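Local atomic coordinates of Serine/threonine protein phosphatase Stp1 (Streptococcus agalactiae, PDB entry 2PK0), a protein that removes phosphate groups from phosphorylated serine and threonine residues of proteins, as a magnesium-binding phosphatase of the PP2C family. Residues Ile14-Ser19 / Leu228-Gly233; Asp23-Phe28 / Ile37-Gly42; Ser70-Ile75 / Ala110-Asn115. One frame throughout, in Å; residues are numbered along the deposited sequence.

Contact 1 of 3, residues Ile14-Ser19 / Leu228-Gly233; sequences IGQRRS and LANHRG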
loop_
_atom_site.group_PDB
_atom_site.type_symbol
_atom_site.label_atom_id
_atom_site.label_comp_id
_atom_site.label_asym_id
_atom_site.label_seq_id
_atom_site.Cartn_x
_atom_site.Cartn_y
_atom_site.Cartn_z
ATOM N N ILE A 14 -1.133 6.187 14.415
ATOM C CA ILE A 14 -0.895 7.584 14.133
ATOM C C ILE A 14 0.599 7.882 14.083
ATOM O O ILE A 14 1.029 8.673 13.252
ATOM C CB ILE A 14 -1.693 8.503 15.136
ATOM C CG1 ILE A 14 -1.775 9.950 14.659
ATOM C CG2 ILE A 14 -1.153 8.437 16.573
ATOM C CD1 ILE A 14 -2.818 10.731 15.424
ATOM N N GLY A 15 1.385 7.194 14.918
ATOM C CA GLY A 15 2.811 7.483 15.100
ATOM C C GLY A 15 3.079 8.366 16.314
ATOM O O GLY A 15 2.195 9.086 16.768
ATOM N N GLN A 16 4.306 8.310 16.830
ATOM C CA GLN A 16 4.746 9.107 17.983
ATOM C C GLN A 16 4.664 10.596 17.734
ATOM O O GLN A 16 4.159 11.343 18.570
ATOM C CB GLN A 16 6.196 8.780 18.344
ATOM C CG GLN A 16 6.365 7.506 19.114
ATOM C CD GLN A 16 5.927 7.661 20.539
ATOM O OE1 GLN A 16 5.133 6.869 21.055
ATOM N NE2 GLN A 16 6.429 8.699 21.189
ATOM N N ARG A 17 5.136 11.023 16.574
ATOM C CA ARG A 17 5.354 12.443 16.329
ATOM C C ARG A 17 4.263 13.206 15.598
ATOM O O ARG A 17 4.457 14.369 15.265
ATOM C CB ARG A 17 6.688 12.636 15.612
ATOM C CG ARG A 17 7.844 12.235 16.497
ATOM C CD ARG A 17 8.137 13.339 17.467
ATOM N NE ARG A 17 8.886 14.380 16.784
ATOM C CZ ARG A 17 10.200 14.501 16.868
ATOM N NH1 ARG A 17 10.891 13.660 17.620
ATOM N NH2 ARG A 17 10.816 15.463 16.202
ATOM N N ARG A 18 3.126 12.582 15.333
ATOM C CA ARG A 18 2.089 13.269 14.574
ATOM C C ARG A 18 0.718 13.237 15.240
ATOM O O ARG A 18 0.403 12.333 16.010
ATOM C CB ARG A 18 2.029 12.762 13.130
ATOM C CG ARG A 18 3.226 13.166 12.297
ATOM C CD ARG A 18 2.822 13.572 10.911
ATOM N NE ARG A 18 3.945 13.468 9.985
ATOM C CZ ARG A 18 3.820 13.221 8.684
ATOM N NH1 ARG A 18 2.613 13.042 8.155
ATOM N NH2 ARG A 18 4.901 13.138 7.916
ATOM N N SER A 19 -0.092 14.243 14.945
ATOM C CA SER A 19 -1.361 14.418 15.634
ATOM C C SER A 19 -2.520 14.173 14.697
ATOM O O SER A 19 -3.666 14.461 15.025
ATOM C CB SER A 19 -1.468 15.838 16.164
ATOM O OG SER A 19 -1.533 16.754 15.078
ATOM N N LEU A 228 7.487 -1.295 17.252
ATOM C CA LEU A 228 8.871 -1.116 16.810
ATOM C C LEU A 228 9.079 0.128 15.942
ATOM O O LEU A 228 10.067 0.831 16.108
ATOM C CB LEU A 228 9.372 -2.359 16.062
ATOM C CG LEU A 228 10.866 -2.351 15.733
ATOM C CD1 LEU A 228 11.699 -2.118 16.994
ATOM C CD2 LEU A 228 11.292 -3.621 15.017
ATOM N N ALA A 229 8.135 0.408 15.046
ATOM C CA ALA A 229 8.233 1.585 14.207
ATOM C C ALA A 229 8.145 2.858 15.038
ATOM O O ALA A 229 8.807 3.852 14.743
ATOM C CB ALA A 229 7.182 1.555 13.125
ATOM N N ASN A 230 7.346 2.809 16.095
ATOM C CA ASN A 230 7.269 3.918 17.037
ATOM C C ASN A 230 8.559 4.064 17.847
ATOM O O ASN A 230 9.036 5.195 18.035
ATOM C CB ASN A 230 6.045 3.766 17.953
ATOM C CG ASN A 230 4.750 4.147 17.256
ATOM O OD1 ASN A 230 4.727 5.097 16.482
ATOM N ND2 ASN A 230 3.671 3.415 17.525
ATOM N N HIS A 231 9.125 2.933 18.295
ATOM C CA HIS A 231 10.368 2.937 19.054
ATOM C C HIS A 231 11.499 3.499 18.229
ATOM O O HIS A 231 12.318 4.236 18.739
ATOM C CB HIS A 231 10.762 1.541 19.544
ATOM C CG HIS A 231 10.090 1.131 20.820
ATOM N ND1 HIS A 231 10.100 1.914 21.955
ATOM C CD2 HIS A 231 9.402 0.010 21.145
ATOM C CE1 HIS A 231 9.434 1.303 22.919
ATOM N NE2 HIS A 231 8.997 0.146 22.452
ATOM N N ARG A 232 11.529 3.180 16.944
ATOM C CA ARG A 232 12.510 3.768 16.034
ATOM C C ARG A 232 12.286 5.244 15.744
ATOM O O ARG A 232 13.157 5.890 15.173
ATOM C CB ARG A 232 12.534 3.015 14.709
ATOM C CG ARG A 232 12.943 1.564 14.827
ATOM C CD ARG A 232 14.366 1.393 15.299
ATOM N NE ARG A 232 14.701 -0.028 15.415
ATOM C CZ ARG A 232 15.132 -0.778 14.401
ATOM N NH1 ARG A 232 15.414 -2.062 14.598
ATOM N NH2 ARG A 232 15.281 -0.243 13.189
ATOM N N GLY A 233 11.130 5.788 16.107
ATOM C CA GLY A 233 10.911 7.227 15.935
ATOM C C GLY A 233 9.468 7.635 15.728
ATOM O O GLY A 233 9.029 8.689 16.233
#
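N230 on the last turn of helix 218-231 meets Q16 in the loop that follows strand 6-13. The carboxamide oxygen of N230 faces the loop backbone. N230 OD1 lies 3.3 Å from Q16 N, but the N-H points well off the line (123° at the hydrogen), and the bond is weak. The same oxygen touches the backbone of G15, with N230 OD1 3.4 Å from G15 CA. The other end of the amide, N230 ND2, makes a weak hydrogen bond to D13, which also accepts a bond from G15 N. The amide is thus held loosely at both its oxygen and its nitrogen.

Q16 adds only the root of its side chain. With CG anti to the carbonyl carbon (chi1 -79°), this atom is set against the last turn of the helix. There Q16 CG meets N230 O at 3.7 Å and N230 CB at 3.9 Å. The planes of the two amides are 73° apart, and their polar ends do not pair.

G233 contributes its carbonyl. G233 O lies 3.5 Å from Q16 CB, and R17 CG touches the same oxygen. G233 N bonds back to N230 O. Positive phi at G233 and two bonds back into the last turn make this a Schellman motif, the C-terminal cap of helix 218-231, and the 14-19 loop of the PP2C domain rests against it.

Contact 2 of 3, residues Asp23-Phe28 / Ile37-Gly42; sequences DFINQF and IILADG. With MG (magnesium ion), chain E; MG (magnesium ion), chain F.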
loop_
_atom_site.group_PDB
_atom_site.type_symbol
_atom_site.label_atom_id
_atom_site.label_comp_id
_atom_site.label_asym_id
_atom_site.label_seq_id
_atom_site.Cartn_x
_atom_site.Cartn_y
_atom_site.Cartn_z
ATOM N N ASP A 23 -3.419 8.232 6.844
ATOM C CA ASP A 23 -3.438 6.940 6.177
ATOM C C ASP A 23 -4.847 6.372 6.311
ATOM O O ASP A 23 -5.516 6.649 7.318
ATOM C CB ASP A 23 -2.472 5.958 6.835
ATOM C CG ASP A 23 -1.001 6.207 6.485
ATOM O OD1 ASP A 23 -0.684 7.044 5.612
ATOM O OD2 ASP A 23 -0.149 5.533 7.108
ATOM N N PHE A 24 -5.290 5.588 5.323
ATOM C CA PHE A 24 -6.513 4.775 5.466
ATOM C C PHE A 24 -6.313 3.339 4.969
ATOM O O PHE A 24 -5.640 3.123 3.974
ATOM C CB PHE A 24 -7.707 5.421 4.744
ATOM C CG PHE A 24 -9.046 5.148 5.408
ATOM C CD1 PHE A 24 -9.404 5.800 6.583
ATOM C CD2 PHE A 24 -9.943 4.252 4.859
ATOM C CE1 PHE A 24 -10.641 5.553 7.202
ATOM C CE2 PHE A 24 -11.171 4.003 5.463
ATOM C CZ PHE A 24 -11.521 4.653 6.636
ATOM N N ILE A 25 -6.888 2.366 5.669
ATOM C CA ILE A 25 -6.818 0.951 5.257
ATOM C C ILE A 25 -8.140 0.186 5.513
ATOM O O ILE A 25 -8.825 0.424 6.526
ATOM C CB ILE A 25 -5.630 0.234 5.930
ATOM C CG1 ILE A 25 -5.212 -1.017 5.154
ATOM C CG2 ILE A 25 -5.925 -0.100 7.372
ATOM C CD1 ILE A 25 -4.047 -1.747 5.809
ATOM N N ASN A 26 -8.512 -0.691 4.574
ATOM C CA ASN A 26 -9.702 -1.506 4.709
ATOM C C ASN A 26 -9.654 -2.723 3.778
ATOM O O ASN A 26 -8.855 -2.776 2.832
ATOM C CB ASN A 26 -10.960 -0.684 4.442
ATOM C CG ASN A 26 -12.137 -1.092 5.330
ATOM O OD1 ASN A 26 -12.139 -2.167 5.921
ATOM N ND2 ASN A 26 -13.149 -0.228 5.415
ATOM N N GLN A 27 -10.500 -3.711 4.064
ATOM C CA GLN A 27 -10.660 -4.856 3.193
ATOM C C GLN A 27 -12.114 -4.979 2.750
ATOM O O GLN A 27 -13.008 -4.420 3.380
ATOM C CB GLN A 27 -10.176 -6.135 3.864
ATOM C CG GLN A 27 -11.004 -6.575 5.051
ATOM C CD GLN A 27 -10.450 -7.851 5.707
ATOM O OE1 GLN A 27 -10.262 -8.868 5.043
ATOM N NE2 GLN A 27 -10.187 -7.789 7.008
ATOM N N PHE A 28 -12.340 -5.663 1.634
ATOM C CA PHE A 28 -13.659 -5.757 1.028
ATOM C C PHE A 28 -13.724 -7.129 0.405
ATOM O O PHE A 28 -12.717 -7.789 0.284
ATOM C CB PHE A 28 -13.870 -4.663 -0.060
ATOM C CG PHE A 28 -13.623 -3.268 0.436
ATOM C CD1 PHE A 28 -12.364 -2.660 0.281
ATOM C CD2 PHE A 28 -14.619 -2.582 1.124
ATOM C CE1 PHE A 28 -12.122 -1.399 0.796
ATOM C CE2 PHE A 28 -14.395 -1.318 1.625
ATOM C CZ PHE A 28 -13.146 -0.719 1.462
ATOM N N ILE A 37 -7.857 -5.706 -0.640
ATOM C CA ILE A 37 -7.290 -4.924 0.441
ATOM C C ILE A 37 -6.802 -3.652 -0.189
ATOM O O ILE A 37 -6.084 -3.692 -1.186
ATOM C CB ILE A 37 -6.085 -5.630 1.033
ATOM C CG1 ILE A 37 -6.515 -6.906 1.752
ATOM C CG2 ILE A 37 -5.335 -4.715 1.974
ATOM C CD1 ILE A 37 -5.398 -7.854 1.965
ATOM N N ILE A 38 -7.235 -2.517 0.357
ATOM C CA ILE A 38 -6.824 -1.226 -0.133
ATOM C C ILE A 38 -6.171 -0.402 0.966
ATOM O O ILE A 38 -6.790 -0.114 1.976
ATOM C CB ILE A 38 -8.005 -0.439 -0.708
ATOM C CG1 ILE A 38 -8.910 -1.343 -1.528
ATOM C CG2 ILE A 38 -7.504 0.688 -1.603
ATOM C CD1 ILE A 38 -10.004 -0.577 -2.227
ATOM N N LEU A 39 -4.916 -0.017 0.742
ATOM C CA LEU A 39 -4.157 0.841 1.654
ATOM C C LEU A 39 -3.861 2.170 0.953
ATOM O O LEU A 39 -3.428 2.173 -0.212
ATOM C CB LEU A 39 -2.839 0.146 2.043
ATOM C CG LEU A 39 -1.922 0.720 3.137
ATOM C CD1 LEU A 39 -1.127 -0.373 3.776
ATOM C CD2 LEU A 39 -0.943 1.792 2.627
ATOM N N ALA A 40 -4.045 3.294 1.652
ATOM C CA ALA A 40 -3.807 4.593 1.020
ATOM C C ALA A 40 -3.133 5.567 1.943
ATOM O O ALA A 40 -3.556 5.735 3.075
ATOM C CB ALA A 40 -5.093 5.178 0.512
ATOM N N ASP A 41 -2.084 6.218 1.461
ATOM C CA ASP A 41 -1.413 7.227 2.257
ATOM C C ASP A 41 -1.718 8.624 1.686
ATOM O O ASP A 41 -1.168 9.017 0.663
ATOM C CB ASP A 41 0.090 6.929 2.296
ATOM C CG ASP A 41 0.911 7.969 3.057
ATOM O OD1 ASP A 41 0.441 9.082 3.420
ATOM O OD2 ASP A 41 2.090 7.671 3.307
ATOM N N GLY A 42 -2.572 9.373 2.375
ATOM C CA GLY A 42 -2.914 10.718 1.938
ATOM C C GLY A 42 -1.919 11.812 2.307
ATOM O O GLY A 42 -1.154 11.675 3.268
HETATM MG MG MG E . 0.365 10.813 4.309
HETATM MG MG MG F . 3.534 8.387 4.909
HETATM O O HOH W 1 -0.330 9.707 5.902
HETATM O O HOH W 2 2.037 11.738 3.087
HETATM O O HOH W 3 0.629 12.396 5.192
HETATM O O HOH W 4 2.236 10.124 5.219
HETATM O O HOH W 5 4.435 9.860 3.614
#
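D23 and D41 face each other at one end of an antiparallel strand pair. They form a non-hydrogen-bonded pair, and their side chains lie on the same face as I25, L39, Q27 and I37. The D41 side chain leads from the strand to the metals. Its CB lies 3.4 Å from D23 OD1. Its CG is anti to the backbone N (chi1 177°), which carries the carboxylate out to the metal site, and D23 OD1 also touches this carbon. D41 OD1 binds one magnesium ion at 1.9 Å; G42 O and four waters complete the six ligands. D41 OD2 binds the second magnesium ion at 2.3 Å. D197 and D236 bind that ion too, and one water bridges both metals.

D23 is second shell. The two carboxylate planes are 72° apart, and D23 OD1 lies 3.2 Å from D41 OD1. Both are acceptors and do not bond to each other; D41 OD1 is a magnesium ligand. Water 1, bound to the first magnesium, is within hydrogen-bonding distance of D23 OD1, with water 1 O to D23 OD1 2.7 Å. D23 OD2 is held by T239 and S196.

Four backbone bonds join the strands, two between F24 and A40 and two between N26 and I38. I25 CD1 meets L39 CD1 at 3.8 Å. On the other face, F28 CE1 reaches I38 CD1 at 3.8 Å.

The hairpin 23-29/35-43 forms one edge of a five-stranded sheet, with strand 23-29 outermost. Strand 103-112 pairs with its inner strand. Helix 48-64 packs on F24 and N26, while I25 and I37 meet strands 6-13 and 238-245 of the second sheet, in the PP2C beta sandwich.

Contact 3 of 3, residues Ser70-Ile75 / Ala110-Asn115; sequences SELSEI and AIVGDN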
loop_
_atom_site.group_PDB
_atom_site.type_symbol
_atom_site.label_atom_id
_atom_site.label_comp_id
_atom_site.label_asym_id
_atom_site.label_seq_id
_atom_site.Cartn_x
_atom_site.Cartn_y
_atom_site.Cartn_z
ATOM N N SER A 70 -14.035 -13.070 -11.117
ATOM C CA SER A 70 -13.241 -14.068 -10.433
ATOM C C SER A 70 -11.946 -14.344 -11.169
ATOM O O SER A 70 -11.175 -15.199 -10.751
ATOM C CB SER A 70 -14.034 -15.361 -10.304
ATOM O OG SER A 70 -14.496 -15.769 -11.571
ATOM N N GLU A 71 -11.714 -13.625 -12.266
ATOM C CA GLU A 71 -10.516 -13.844 -13.074
ATOM C C GLU A 71 -9.578 -12.641 -13.006
ATOM O O GLU A 71 -10.029 -11.506 -12.859
ATOM C CB GLU A 71 -10.882 -14.152 -14.533
ATOM C CG GLU A 71 -11.873 -15.292 -14.735
ATOM C CD GLU A 71 -11.299 -16.655 -14.356
ATOM O OE1 GLU A 71 -10.197 -17.008 -14.829
ATOM O OE2 GLU A 71 -11.956 -17.388 -13.585
ATOM N N LEU A 72 -8.277 -12.899 -13.129
ATOM C CA LEU A 72 -7.239 -11.875 -12.988
ATOM C C LEU A 72 -7.354 -10.727 -13.972
ATOM O O LEU A 72 -7.139 -9.576 -13.615
ATOM C CB LEU A 72 -5.855 -12.501 -13.127
ATOM C CG LEU A 72 -5.452 -13.403 -11.962
ATOM C CD1 LEU A 72 -4.323 -14.348 -12.345
ATOM C CD2 LEU A 72 -5.091 -12.593 -10.730
ATOM N N SER A 73 -7.708 -11.056 -15.206
ATOM C CA SER A 73 -7.716 -10.101 -16.295
ATOM C C SER A 73 -8.876 -9.123 -16.156
ATOM O O SER A 73 -8.776 -7.970 -16.589
ATOM C CB SER A 73 -7.796 -10.850 -17.632
ATOM O OG SER A 73 -8.948 -11.683 -17.688
ATOM N N GLU A 74 -9.963 -9.589 -15.543
ATOM C CA GLU A 74 -11.144 -8.767 -15.319
ATOM C C GLU A 74 -10.897 -7.802 -14.158
ATOM O O GLU A 74 -11.306 -6.625 -14.187
ATOM C CB GLU A 74 -12.352 -9.651 -15.004
ATOM C CG GLU A 74 -12.613 -10.774 -16.007
ATOM C CD GLU A 74 -13.799 -11.663 -15.623
ATOM O OE1 GLU A 74 -13.720 -12.416 -14.617
ATOM O OE2 GLU A 74 -14.813 -11.621 -16.348
ATOM N N ILE A 75 -10.217 -8.321 -13.144
ATOM C CA ILE A 75 -9.828 -7.559 -11.979
ATOM C C ILE A 75 -8.801 -6.493 -12.378
ATOM O O ILE A 75 -8.865 -5.343 -11.909
ATOM C CB ILE A 75 -9.307 -8.521 -10.878
ATOM C CG1 ILE A 75 -10.481 -9.292 -10.295
ATOM C CG2 ILE A 75 -8.614 -7.784 -9.742
ATOM C CD1 ILE A 75 -10.082 -10.416 -9.433
ATOM N N ALA A 110 -5.826 -7.718 -4.709
ATOM C CA ALA A 110 -6.895 -8.707 -4.732
ATOM C C ALA A 110 -6.287 -10.105 -4.726
ATOM O O ALA A 110 -5.247 -10.329 -5.366
ATOM C CB ALA A 110 -7.739 -8.531 -5.942
ATOM N N ILE A 111 -6.926 -11.037 -4.014
ATOM C CA ILE A 111 -6.396 -12.388 -3.883
ATOM C C ILE A 111 -7.293 -13.365 -4.611
ATOM O O ILE A 111 -8.407 -13.625 -4.170
ATOM C CB ILE A 111 -6.322 -12.855 -2.419
ATOM C CG1 ILE A 111 -5.529 -11.887 -1.554
ATOM C CG2 ILE A 111 -5.686 -14.217 -2.334
ATOM C CD1 ILE A 111 -5.671 -12.197 -0.061
ATOM N N VAL A 112 -6.797 -13.916 -5.715
ATOM C CA VAL A 112 -7.517 -14.911 -6.497
ATOM C C VAL A 112 -6.843 -16.279 -6.338
ATOM O O VAL A 112 -5.730 -16.490 -6.838
ATOM C CB VAL A 112 -7.515 -14.532 -7.978
ATOM C CG1 VAL A 112 -8.365 -15.508 -8.782
ATOM C CG2 VAL A 112 -8.009 -13.141 -8.135
ATOM N N GLY A 113 -7.515 -17.198 -5.652
ATOM C CA GLY A 113 -6.891 -18.455 -5.260
ATOM C C GLY A 113 -5.680 -18.204 -4.389
ATOM O O GLY A 113 -5.802 -17.636 -3.305
ATOM N N ASP A 114 -4.505 -18.603 -4.870
ATOM C CA ASP A 114 -3.246 -18.263 -4.190
ATOM C C ASP A 114 -2.375 -17.271 -4.981
ATOM O O ASP A 114 -1.180 -17.104 -4.703
ATOM C CB ASP A 114 -2.439 -19.512 -3.837
ATOM C CG ASP A 114 -2.235 -20.443 -5.012
ATOM O OD1 ASP A 114 -2.568 -20.089 -6.159
ATOM O OD2 ASP A 114 -1.730 -21.550 -4.783
ATOM N N ASN A 115 -2.990 -16.629 -5.968
ATOM C CA ASN A 115 -2.361 -15.535 -6.683
ATOM C C ASN A 115 -2.848 -14.193 -6.141
ATOM O O ASN A 115 -3.985 -14.061 -5.688
ATOM C CB ASN A 115 -2.660 -15.625 -8.190
ATOM C CG ASN A 115 -1.888 -16.729 -8.874
ATOM O OD1 ASN A 115 -0.720 -16.551 -9.249
ATOM N ND2 ASN A 115 -2.532 -17.872 -9.059
#
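Apolar contacts between I75, L72, V112 and A110 make up most of this interface. V112 is central. Its CG2 meets I75 CD1 at 3.7 Å and L72 CD2 at 3.9 Å. The I75 and V112 side chains lie alongside each other and run opposite ways. I75 also uses its other branch: CG2, anti to the backbone N, meets A110 CB at 4.0 Å. One isoleucine thus touches both inward-pointing residues of the strand end. W64 of helix 48-64 touches both I75 and A110, and I117 touches L72 and I75.

A polar atom enters once across the contact. S70 O lies 3.4 Å from V112 CG1, and this is a van der Waals touch.

Backbone bonds shape each side separately. E71 is the N-cap residue of helix 72-96, and E71 O accepts a bond from I75 N. Across from it, V112 to N115 forms a type II' beta turn, which leads from strand 103-112 into strand 115-121.

No hydrogen bond or salt bridge crosses between the segments. The start of helix 72-96 is therefore held to the end of strand 103-112 by apolar side-chain packing, without a directional polar link between them.

From the N terminus, the chain passes strand 6-13 and opens contact 1 at 14-19. That loop closes only at 228-233, so it encloses contacts 2 and 3. Contact 1 ties the loop after strand 6-13 to the end of helix 218-231. Contact 2 follows directly and closes a short hairpin between strands 23-29 and 35-43. After helix 48-64, contact 3 opens at 70-75 and closes at 110-115, tying the start of helix 72-96 to strand 103-112. Contacts 2 and 3 run in series and do not cross. They share a sheet, since strands 35-43 and 103-112 are neighbours. Contacts 1 and 3 lie on opposite sides of the chain's centre.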